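Superoxide dismutase (Leishmania major, PDB 4F2N) catalyses the dismutation of superoxide to oxygen and hydrogen peroxide at an active-site iron ion, as a member of the iron/manganese superoxide dismutase family. Local coordinates at residues Lys61-Tyr66 against Ala103-His108; Ser154-Leu159 against Asp191-Ala196. All blocks are in the same frame, centred on the assembly; numbering follows the deposited sequence.

Contact 1 (Lys61-Tyr66 against Ala103-His108); sequences KHHSAY and AQHFNH. With FE2 (Fe (II) ion), chain N.
His63 and His105 meet ring edge to ring edge, and Tyr66 meets Gln104; each pair shares a side-chain hydrogen bond. His63 NE2 lies 3.0 Å from His105 ND1, and either nitrogen could be the donor. With CG anti to the backbone N (chi1 -167°), the His63 ring reaches over to the second helix. Its other nitrogen, ND1, is bonded to Trp112, so both nitrogens of this buried ring have partners. The second bond is nearly straight. Gln104 NE2 donates to Tyr66 OH at 3.1 Å, and the hydroxyl oxygen lies close to the plane of the amide. The same NE2 also donates to the water on the iron, while OE1 takes a bond from Asn107 ND2 and probably one from Trp156 NE1. The amide is thus fixed at both ends, which sets its rotation.

Two CH-pi contacts add to this. Gln104 CB sits over the centre of the Tyr66 ring, 3.4 Å from the centroid. Its chain then bends at chi2 (-68°), which brings the amide round to the phenol oxygen. His108 CB covers one face of the His63 ring in the same way. The Tyr66 and His108 rings barely overlap; Tyr66 CE2 touches His108 CE1 at 3.6 Å.

His108 also binds the iron: NE2 lies 2.0 Å from it. Its ND1 donates to Gln104 O, which holds the ring in orientation. The axes of 61-66 and 103-108 come within 9.1 Å, and their directions differ by 135°. Their parent helices, 52-71 and 96-113, belong to the alpha-hairpin domain of iron/manganese superoxide dismutases, which supplies His58 and His108 to the metal site.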
loop_
_atom_site.group_PDB
_atom_site.type_symbol
_atom_site.label_atom_id
_atom_site.label_comp_id
_atom_site.label_asym_id
_atom_site.label_seq_id
_atom_site.Cartn_x
_atom_site.Cartn_y
_atom_site.Cartn_z
ATOM N N LYS B 61 8.449 -0.257 14.609
ATOM C CA LYS B 61 7.316 -1.172 14.345
ATOM C C LYS B 61 7.417 -1.846 12.990
ATOM O O LYS B 61 7.531 -3.053 12.940
ATOM C CB LYS B 61 5.929 -0.514 14.449
ATOM C CG LYS B 61 5.710 0.437 15.615
ATOM C CD LYS B 61 5.706 -0.253 16.953
ATOM C CE LYS B 61 5.656 0.812 18.050
ATOM N NZ LYS B 61 5.958 0.198 19.358
ATOM N N HIS B 62 7.341 -1.068 11.905
ATOM C CA HIS B 62 7.334 -1.621 10.534
ATOM C C HIS B 62 8.617 -2.324 10.171
ATOM O O HIS B 62 8.628 -3.514 9.845
ATOM C CB HIS B 62 7.020 -0.532 9.508
ATOM C CG HIS B 62 5.609 -0.003 9.606
ATOM N ND1 HIS B 62 4.575 -0.572 8.959
ATOM C CD2 HIS B 62 5.092 1.088 10.288
ATOM C CE1 HIS B 62 3.446 0.110 9.227
ATOM N NE2 HIS B 62 3.771 1.138 10.037
ATOM N N HIS B 63 9.728 -1.601 10.251
ATOM C CA HIS B 63 10.992 -2.197 9.874
ATOM C C HIS B 63 11.336 -3.359 10.777
ATOM O O HIS B 63 11.725 -4.421 10.315
ATOM C CB HIS B 63 12.092 -1.154 9.903
ATOM C CG HIS B 63 13.348 -1.606 9.230
ATOM N ND1 HIS B 63 14.408 -0.798 9.065
ATOM C CD2 HIS B 63 13.680 -2.813 8.648
ATOM C CE1 HIS B 63 15.387 -1.467 8.419
ATOM N NE2 HIS B 63 14.944 -2.696 8.169
ATOM N N SER B 64 11.179 -3.160 12.081
ATOM C CA SER B 64 11.455 -4.226 13.043
ATOM C C SER B 64 10.692 -5.516 12.733
ATOM O O SER B 64 11.241 -6.607 12.868
ATOM C CB SER B 64 11.160 -3.764 14.458
ATOM O OG SER B 64 11.518 -4.791 15.365
ATOM N N ALA B 65 9.439 -5.392 12.303
ATOM C CA ALA B 65 8.651 -6.580 12.006
ATOM C C ALA B 65 9.220 -7.357 10.817
ATOM O O ALA B 65 9.190 -8.583 10.815
ATOM C CB ALA B 65 7.175 -6.221 11.765
ATOM N N TYR B 66 9.711 -6.652 9.796
ATOM C CA TYR B 66 10.351 -7.329 8.643
ATOM C C TYR B 66 11.619 -8.076 9.080
ATOM O O TYR B 66 11.884 -9.188 8.630
ATOM C CB TYR B 66 10.738 -6.305 7.557
ATOM C CG TYR B 66 9.550 -5.632 6.897
ATOM C CD1 TYR B 66 8.598 -6.387 6.195
ATOM C CD2 TYR B 66 9.393 -4.253 6.945
ATOM C CE1 TYR B 66 7.504 -5.782 5.567
ATOM C CE2 TYR B 66 8.312 -3.638 6.328
ATOM C CZ TYR B 66 7.376 -4.411 5.629
ATOM O OH TYR B 66 6.324 -3.786 5.009
ATOM N N ALA B 103 13.486 -8.107 0.876
ATOM C CA ALA B 103 13.466 -6.849 0.099
ATOM C C ALA B 103 13.037 -5.674 0.973
ATOM O O ALA B 103 13.682 -4.640 0.932
ATOM C CB ALA B 103 12.574 -6.965 -1.140
ATOM N N GLN B 104 11.963 -5.811 1.763
ATOM C CA GLN B 104 11.583 -4.701 2.657
ATOM C C GLN B 104 12.673 -4.354 3.669
ATOM O O GLN B 104 12.868 -3.171 4.010
ATOM C CB GLN B 104 10.237 -4.961 3.369
ATOM C CG GLN B 104 9.030 -4.828 2.431
ATOM C CD GLN B 104 8.795 -3.374 1.972
ATOM O OE1 GLN B 104 9.479 -2.876 1.060
ATOM N NE2 GLN B 104 7.825 -2.702 2.583
ATOM N N HIS B 105 13.384 -5.366 4.178
ATOM C CA HIS B 105 14.503 -5.100 5.097
ATOM C C HIS B 105 15.565 -4.276 4.404
ATOM O O HIS B 105 16.007 -3.240 4.911
ATOM C CB HIS B 105 15.070 -6.396 5.713
ATOM C CG HIS B 105 16.302 -6.192 6.566
ATOM N ND1 HIS B 105 16.457 -5.124 7.393
ATOM C CD2 HIS B 105 17.452 -6.985 6.730
ATOM C CE1 HIS B 105 17.629 -5.227 8.046
ATOM N NE2 HIS B 105 18.252 -6.347 7.628
ATOM N N PHE B 106 15.944 -4.708 3.220
ATOM C CA PHE B 106 16.930 -3.983 2.433
ATOM C C PHE B 106 16.405 -2.571 2.111
ATOM O O PHE B 106 17.139 -1.575 2.285
ATOM C CB PHE B 106 17.259 -4.743 1.132
ATOM C CG PHE B 106 18.064 -3.915 0.151
ATOM C CD1 PHE B 106 19.456 -3.925 0.202
ATOM C CD2 PHE B 106 17.433 -3.096 -0.789
ATOM C CE1 PHE B 106 20.214 -3.120 -0.665
ATOM C CE2 PHE B 106 18.169 -2.292 -1.661
ATOM C CZ PHE B 106 19.573 -2.311 -1.601
ATOM N N ASN B 107 15.157 -2.479 1.645
ATOM C CA ASN B 107 14.630 -1.185 1.178
ATOM C C ASN B 107 14.655 -0.172 2.303
ATOM O O ASN B 107 15.078 0.971 2.088
ATOM C CB ASN B 107 13.205 -1.301 0.617
ATOM C CG ASN B 107 13.148 -2.135 -0.642
ATOM O OD1 ASN B 107 14.163 -2.316 -1.346
ATOM N ND2 ASN B 107 11.966 -2.642 -0.943
ATOM N N HIS B 108 14.229 -0.589 3.500
ATOM C CA HIS B 108 14.220 0.337 4.666
ATOM C C HIS B 108 15.617 0.698 5.108
ATOM O O HIS B 108 15.884 1.860 5.435
ATOM C CB HIS B 108 13.407 -0.222 5.856
ATOM C CG HIS B 108 11.902 -0.164 5.636
ATOM N ND1 HIS B 108 11.223 -1.131 4.958
ATOM C CD2 HIS B 108 10.976 0.817 5.950
ATOM C CE1 HIS B 108 9.933 -0.800 4.866
ATOM N NE2 HIS B 108 9.766 0.406 5.455
HETATM FE FE FE2 N . 8.260 1.718 4.986
HETATM O O HOH W 1 7.692 0.434 3.217
#

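Contact 2 (Ser154-Leu159 against Asp191-Ala196). With FE2 (Fe (II) ion), chain N.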
loop_
_atom_site.group_PDB
_atom_site.type_symbol
_atom_site.label_atom_id
_atom_site.label_comp_id
_atom_site.label_asym_id
_atom_site.label_seq_id
_atom_site.Cartn_x
_atom_site.Cartn_y
_atom_site.Cartn_z
ATOM N N SER B 154 1.147 0.913 -2.548
ATOM C CA SER B 154 2.396 0.977 -1.765
ATOM C C SER B 154 3.604 0.802 -2.666
ATOM O O SER B 154 3.547 0.035 -3.651
ATOM C CB SER B 154 2.429 -0.139 -0.719
ATOM O OG SER B 154 1.214 -0.185 0.027
ATOM N N GLY B 155 4.706 1.443 -2.334
ATOM C CA GLY B 155 5.972 1.091 -3.012
ATOM C C GLY B 155 7.072 2.082 -2.726
ATOM O O GLY B 155 7.039 2.779 -1.709
ATOM N N TRP B 156 7.991 2.185 -3.679
ATOM C CA TRP B 156 9.249 2.917 -3.543
ATOM C C TRP B 156 9.530 3.630 -4.837
ATOM O O TRP B 156 9.242 3.102 -5.950
ATOM C CB TRP B 156 10.405 1.913 -3.248
ATOM C CG TRP B 156 10.192 1.149 -1.962
ATOM C CD1 TRP B 156 9.449 -0.028 -1.779
ATOM C CD2 TRP B 156 10.727 1.480 -0.628
ATOM N NE1 TRP B 156 9.477 -0.425 -0.462
ATOM C CE2 TRP B 156 10.209 0.455 0.286
ATOM C CE3 TRP B 156 11.542 2.496 -0.122
ATOM C CZ2 TRP B 156 10.527 0.442 1.619
ATOM C CZ3 TRP B 156 11.851 2.489 1.264
ATOM C CH2 TRP B 156 11.357 1.485 2.104
ATOM N N THR B 157 10.121 4.807 -4.717
ATOM C CA THR B 157 10.618 5.534 -5.874
ATOM C C THR B 157 12.147 5.675 -5.722
ATOM O O THR B 157 12.652 6.012 -4.636
ATOM C CB THR B 157 9.950 6.913 -5.975
ATOM O OG1 THR B 157 8.547 6.701 -6.129
ATOM C CG2 THR B 157 10.453 7.688 -7.197
ATOM N N TRP B 158 12.855 5.452 -6.818
ATOM C CA TRP B 158 14.304 5.259 -6.775
ATOM C C TRP B 158 15.005 6.135 -7.747
ATOM O O TRP B 158 14.500 6.386 -8.850
ATOM C CB TRP B 158 14.607 3.828 -7.236
ATOM C CG TRP B 158 13.952 2.752 -6.410
ATOM C CD1 TRP B 158 12.695 2.161 -6.607
ATOM C CD2 TRP B 158 14.520 2.062 -5.244
ATOM N NE1 TRP B 158 12.459 1.206 -5.660
ATOM C CE2 TRP B 158 13.495 1.095 -4.804
ATOM C CE3 TRP B 158 15.730 2.150 -4.537
ATOM C CZ2 TRP B 158 13.691 0.245 -3.709
ATOM C CZ3 TRP B 158 15.919 1.303 -3.417
ATOM C CH2 TRP B 158 14.915 0.353 -3.028
ATOM N N LEU B 159 16.202 6.563 -7.378
ATOM C CA LEU B 159 17.193 7.053 -8.355
ATOM C C LEU B 159 18.273 5.979 -8.445
ATOM O O LEU B 159 18.867 5.596 -7.430
ATOM C CB LEU B 159 17.801 8.399 -7.902
ATOM C CG LEU B 159 18.884 9.040 -8.798
ATOM C CD1 LEU B 159 18.328 9.416 -10.165
ATOM C CD2 LEU B 159 19.417 10.288 -8.094
ATOM N N ASP B 191 10.514 6.007 0.346
ATOM C CA ASP B 191 9.427 5.062 0.656
ATOM C C ASP B 191 8.098 5.784 0.410
ATOM O O ASP B 191 7.881 6.872 0.970
ATOM C CB ASP B 191 9.536 4.705 2.156
ATOM C CG ASP B 191 8.627 3.567 2.578
ATOM O OD1 ASP B 191 7.854 3.041 1.738
ATOM O OD2 ASP B 191 8.712 3.154 3.778
ATOM N N VAL B 192 7.230 5.233 -0.442
ATOM C CA VAL B 192 5.895 5.817 -0.587
ATOM C C VAL B 192 4.780 4.835 -0.207
ATOM O O VAL B 192 3.616 5.016 -0.577
ATOM C CB VAL B 192 5.643 6.476 -1.959
ATOM C CG1 VAL B 192 6.570 7.666 -2.173
ATOM C CG2 VAL B 192 5.893 5.462 -3.059
ATOM N N TRP B 193 5.111 3.802 0.579
ATOM C CA TRP B 193 4.060 3.163 1.390
ATOM C C TRP B 193 3.429 4.232 2.215
ATOM O O TRP B 193 4.144 5.135 2.714
ATOM C CB TRP B 193 4.668 2.117 2.318
ATOM C CG TRP B 193 5.007 0.797 1.629
ATOM C CD1 TRP B 193 5.926 0.574 0.613
ATOM C CD2 TRP B 193 4.515 -0.511 2.016
ATOM N NE1 TRP B 193 5.996 -0.777 0.292
ATOM C CE2 TRP B 193 5.160 -1.487 1.113
ATOM C CE3 TRP B 193 3.594 -0.971 2.980
ATOM C CZ2 TRP B 193 4.880 -2.855 1.188
ATOM C CZ3 TRP B 193 3.324 -2.359 3.045
ATOM C CH2 TRP B 193 3.961 -3.275 2.174
ATOM N N GLU B 194 2.112 4.144 2.437
ATOM C CA GLU B 194 1.404 5.214 3.144
ATOM C C GLU B 194 1.902 5.373 4.568
ATOM O O GLU B 194 1.906 6.490 5.110
ATOM C CB GLU B 194 -0.120 5.004 3.129
ATOM C CG GLU B 194 -0.718 5.167 1.737
ATOM C CD GLU B 194 -2.231 4.946 1.696
ATOM O OE1 GLU B 194 -2.708 3.869 2.159
ATOM O OE2 GLU B 194 -2.932 5.846 1.146
ATOM N N HIS B 195 2.342 4.274 5.179
ATOM C CA HIS B 195 2.916 4.366 6.528
ATOM C C HIS B 195 4.160 5.222 6.603
ATOM O O HIS B 195 4.513 5.659 7.710
ATOM C CB HIS B 195 3.183 2.963 7.146
ATOM C CG HIS B 195 4.350 2.229 6.536
ATOM N ND1 HIS B 195 4.212 1.014 5.919
ATOM C CD2 HIS B 195 5.726 2.555 6.469
ATOM C CE1 HIS B 195 5.431 0.588 5.476
ATOM N NE2 HIS B 195 6.356 1.539 5.799
ATOM N N ALA B 196 4.846 5.482 5.478
ATOM C CA ALA B 196 6.089 6.281 5.564
ATOM C C ALA B 196 5.766 7.715 5.956
ATOM O O ALA B 196 6.592 8.410 6.597
ATOM C CB ALA B 196 6.883 6.245 4.255
HETATM FE FE FE2 N . 8.260 1.718 4.986
HETATM O O HOH W 2 0.996 1.584 1.937
HETATM O O HOH W 1 7.692 0.434 3.217
#
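Trp156 and Asp191 form an antiparallel, non-hydrogen-bonded pair with their CA atoms 4.7 Å apart, and next to it Val192 N donates to Gly155 O at 2.8 Å. Beyond this pair the chain of 191-196 leaves the sheet. Asp191 OD1 accepts from Trp193 N, which makes an Asx turn. The donor comes from above the carboxylate plane.

Trp156 and Asp191 point to the same face of the sheet. The carboxylate stacks on the indole with the two planes 9° apart, and Asp191 CB touches Trp156 CZ3 at 3.3 Å. The carboxylate reaches the metal because CG is anti to the backbone N (chi1 -170°). OD2 then binds the iron at 1.9 Å, while OD1 takes a weak bond from the iron-bound water. Asp191 and His195 are the ligands that the C-terminal domain of this family gives to the metal, and His195 NE2 binds at 2.1 Å. The loop between strand 185-191 and helix 198-201 carries His195 to the site.

Trp193 is covered on both faces. Ser154 CB sits over the centre of the five-membered ring, 3.4 Å from the centroid, and the iron-bound water lies over the opposite face, toward the rim. The indoles of Trp156 and Trp193 meet obliquely, with their NE1 atoms 3.6 Å apart. Each NE1 has its own acceptor: Asn175 O for Trp193, and probably Gln104 OE1 for Trp156. The backbone of Gly155, having no side chain, lies against Val192 and Trp193. Val192 CG2 packs 3.2 Å from Gly155 O. At the dimer interface Ser154 OG bonds to Ser154 OG of the second subunit, and Glu194 OE2 is hydrogen-bonded to His195 ND1 of that subunit.

In the fold
Both contacts are buried. Their centres are about 12 Å apart, and both supply ligands to the same iron. Contact 1 is helix against helix in the alpha-hairpin domain. Contact 2 is a strand against a loop in the C-terminal domain. The first has only side-chain hydrogen bonds across it; the second has a backbone bond and places an acidic ligand as well as a histidine. They meet directly at a probable hydrogen bond, Gln104 OE1 to Trp156 NE1 at 2.9 Å, and where Asn107 packs on Trp156 and Trp158. The iron-bound water is shared between Gln104 and Asp191. The ligand His195 is hydrogen-bonded to Glu194 of the second subunit, which places the metal site near the dimer interface.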